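Local coordinates for probable RNA polymerase sigma-D factor (Mycobacterium tuberculosis, PDB 3VFZ), which probably directs RNA polymerase to specific promoters as an ECF sigma factor, this piece being its domain 4, which binds the -35 promoter element, at residues A[40-45]-A[54-59]. Numbering follows the deposited sequence.
Sequences LILRVV and AAAVGS
Leu42 reaches from helix 34-46 to the end of helix 50-57, and a single methyl does the touching. Its CD1 meets Val57 CG1 at 3.6 Å, a close methyl-methyl contact, and lies 4.2 Å from Ala56 CB, so one branch of the leucine rests against two successive residues. The side chains of Leu42 and Val57 run past each other in opposite directions, touching through these two methyls. Leucine suits the place because its chain is long enough to span backbones no closer than 8.8 Å between the CA atoms of Leu42 and Ala56; the extended second torsion (chi2 180°) carries CD1 outward. Valine answers with a short branch: CG1 lies opposite the carbonyl carbon (chi1 -53°) and faces the leucine. Ala56 points its small methyl toward helix 34-46, bordering the leucine without bulk.

Past Val57 comes Gly58, whose positive phi of 67° is easily adopted by glycine, and Ser59 N bonds back to Ala54 O at 2.9 Å. Leu48, in the connecting loop, touches both Leu42 and Ala56, a further apolar link, while Arg43 NH1 hydrogen-bonds to Leu48 O. The contact joins helix 34-46 to the first helix of the predicted helix-turn-helix of domain 4; helix 61-80 supplies the second. Dispersion between methyls, burying just 77 Å², gives shape fit without directional bonds, so alone it would probably fix the helices' orientation only loosely.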
ATOM      1  N   LEU A  40      -1.353  -1.981  -0.153  1.00 24.01           N
ATOM      2  CA  LEU A  40      -2.091  -1.223   0.863  1.00 20.80           C
ATOM      3  C   LEU A  40      -3.586  -1.504   0.790  1.00 19.84           C
ATOM      4  O   LEU A  40      -4.233  -1.669   1.823  1.00 25.18           O
ATOM      5  CB  LEU A  40      -1.838   0.280   0.744  1.00 21.41           C
ATOM      6  CG  LEU A  40      -0.432   0.772   1.097  1.00 26.11           C
ATOM      7  CD1 LEU A  40      -0.414   2.306   1.203  1.00 28.65           C
ATOM      8  CD2 LEU A  40       0.013   0.158   2.424  1.00 32.20           C
ATOM      9  N   ILE A  41      -4.137  -1.555  -0.422  1.00 21.21           N
ATOM     10  CA  ILE A  41      -5.562  -1.873  -0.559  1.00 22.41           C
ATOM     11  C   ILE A  41      -5.877  -3.257   0.024  1.00 21.67           C
ATOM     12  O   ILE A  41      -6.835  -3.414   0.794  1.00 23.94           O
ATOM     13  CB  ILE A  41      -6.047  -1.750  -2.001  1.00 23.28           C
ATOM     14  CG1 ILE A  41      -5.929  -0.304  -2.489  1.00 23.85           C
ATOM     15  CG2 ILE A  41      -7.488  -2.220  -2.127  1.00 32.03           C
ATOM     16  CD1 ILE A  41      -6.183  -0.178  -4.011  1.00 24.83           C
ATOM     17  N   LEU A  42      -5.070  -4.252  -0.337  1.00 22.55           N
ATOM     18  CA  LEU A  42      -5.231  -5.624   0.169  1.00 23.80           C
ATOM     19  C   LEU A  42      -5.103  -5.748   1.697  1.00 26.11           C
ATOM     20  O   LEU A  42      -5.944  -6.393   2.354  1.00 29.32           O
ATOM     21  CB  LEU A  42      -4.257  -6.569  -0.543  1.00 23.69           C
ATOM     22  CG  LEU A  42      -4.580  -6.864  -2.023  1.00 30.85           C
ATOM     23  CD1 LEU A  42      -3.544  -7.818  -2.637  1.00 28.47           C
ATOM     24  CD2 LEU A  42      -5.994  -7.452  -2.191  1.00 24.60           C
ATOM     25  N   ARG A  43      -4.064  -5.133   2.264  1.00 23.98           N
ATOM     26  CA  ARG A  43      -3.820  -5.214   3.701  1.00 22.38           C
ATOM     27  C   ARG A  43      -4.848  -4.425   4.502  1.00 24.28           C
ATOM     28  O   ARG A  43      -5.298  -4.876   5.550  1.00 27.61           O
ATOM     29  CB  ARG A  43      -2.435  -4.652   4.060  1.00 22.48           C
ATOM     30  CG  ARG A  43      -1.273  -5.460   3.547  1.00 25.63           C
ATOM     31  CD  ARG A  43      -1.041  -6.687   4.427  1.00 33.86           C
ATOM     32  NE  ARG A  43      -0.384  -6.357   5.695  1.00 38.07           N
ATOM     33  CZ  ARG A  43      -0.956  -6.446   6.895  1.00 42.61           C
ATOM     34  NH1 ARG A  43      -2.220  -6.850   7.019  1.00 31.84           N
ATOM     35  NH2 ARG A  43      -0.264  -6.123   7.980  1.00 41.08           N
ATOM     36  N   VAL A  44      -5.165  -3.221   4.043  1.00 26.32           N
ATOM     37  CA  VAL A  44      -5.887  -2.265   4.891  1.00 23.91           C
ATOM     38  C   VAL A  44      -7.384  -2.316   4.633  1.00 29.49           C
ATOM     39  O   VAL A  44      -8.160  -2.501   5.556  1.00 33.27           O
ATOM     40  CB  VAL A  44      -5.375  -0.839   4.705  1.00 27.25           C
ATOM     41  CG1 VAL A  44      -6.262   0.139   5.475  1.00 29.85           C
ATOM     42  CG2 VAL A  44      -3.917  -0.743   5.180  1.00 22.36           C
ATOM     43  N   VAL A  45      -7.781  -2.183   3.373  1.00 25.23           N
ATOM     44  CA  VAL A  45      -9.199  -2.134   3.024  1.00 29.12           C
ATOM     45  C   VAL A  45      -9.828  -3.507   3.027  1.00 32.86           C
ATOM     46  O   VAL A  45     -10.897  -3.718   3.612  1.00 32.68           O
ATOM     47  CB  VAL A  45      -9.425  -1.472   1.664  1.00 29.20           C
ATOM     48  CG1 VAL A  45     -10.913  -1.551   1.261  1.00 33.05           C
ATOM     49  CG2 VAL A  45      -8.958  -0.035   1.720  1.00 31.14           C
ATOM     50  N   ALA A  54       1.194 -11.430   0.327  1.00 30.10           N
ATOM     51  CA  ALA A  54       2.336 -11.935  -0.427  1.00 34.92           C
ATOM     52  C   ALA A  54       1.912 -13.087  -1.344  1.00 44.56           C
ATOM     53  O   ALA A  54       2.338 -13.162  -2.497  1.00 39.26           O
ATOM     54  CB  ALA A  54       3.453 -12.384   0.512  1.00 33.30           C
ATOM     55  N   ALA A  55       1.080 -13.985  -0.828  1.00 49.84           N
ATOM     56  CA  ALA A  55       0.556 -15.076  -1.654  1.00 50.14           C
ATOM     57  C   ALA A  55      -0.287 -14.509  -2.792  1.00 51.18           C
ATOM     58  O   ALA A  55      -0.188 -14.956  -3.932  1.00 47.84           O
ATOM     59  CB  ALA A  55      -0.263 -16.039  -0.813  1.00 44.47           C
ATOM     60  N   ALA A  56      -1.108 -13.508  -2.487  1.00 45.58           N
ATOM     61  CA  ALA A  56      -2.015 -12.960  -3.491  1.00 46.68           C
ATOM     62  C   ALA A  56      -1.263 -12.304  -4.648  1.00 52.13           C
ATOM     63  O   ALA A  56      -1.644 -12.440  -5.809  1.00 53.87           O
ATOM     64  CB  ALA A  56      -2.994 -11.974  -2.860  1.00 44.29           C
ATOM     65  N   VAL A  57      -0.186 -11.603  -4.328  1.00 47.74           N
ATOM     66  CA  VAL A  57       0.504 -10.794  -5.321  1.00 42.92           C
ATOM     67  C   VAL A  57       1.809 -11.412  -5.830  1.00 51.83           C
ATOM     68  O   VAL A  57       2.531 -10.787  -6.603  1.00 57.01           O
ATOM     69  CB  VAL A  57       0.797  -9.399  -4.765  1.00 37.58           C
ATOM     70  CG1 VAL A  57      -0.487  -8.771  -4.216  1.00 41.02           C
ATOM     71  CG2 VAL A  57       1.859  -9.478  -3.695  1.00 36.11           C
ATOM     72  N   GLY A  58       2.114 -12.628  -5.389  1.00 52.27           N
ATOM     73  CA  GLY A  58       3.319 -13.311  -5.823  1.00 49.61           C
ATOM     74  C   GLY A  58       4.604 -12.655  -5.347  1.00 59.32           C
ATOM     75  O   GLY A  58       5.497 -12.378  -6.151  1.00 58.53           O
ATOM     76  N   SER A  59       4.695 -12.395  -4.042  1.00 57.47           N
ATOM     77  CA  SER A  59       5.913 -11.861  -3.427  1.00 53.35           C
ATOM     78  C   SER A  59       6.280 -12.681  -2.205  1.00 55.76           C
ATOM     79  O   SER A  59       5.664 -13.709  -1.929  1.00 63.45           O
ATOM     80  CB  SER A  59       5.720 -10.403  -2.990  1.00 52.86           C
ATOM     81  OG  SER A  59       5.862  -9.506  -4.075  1.00 64.04           O
TER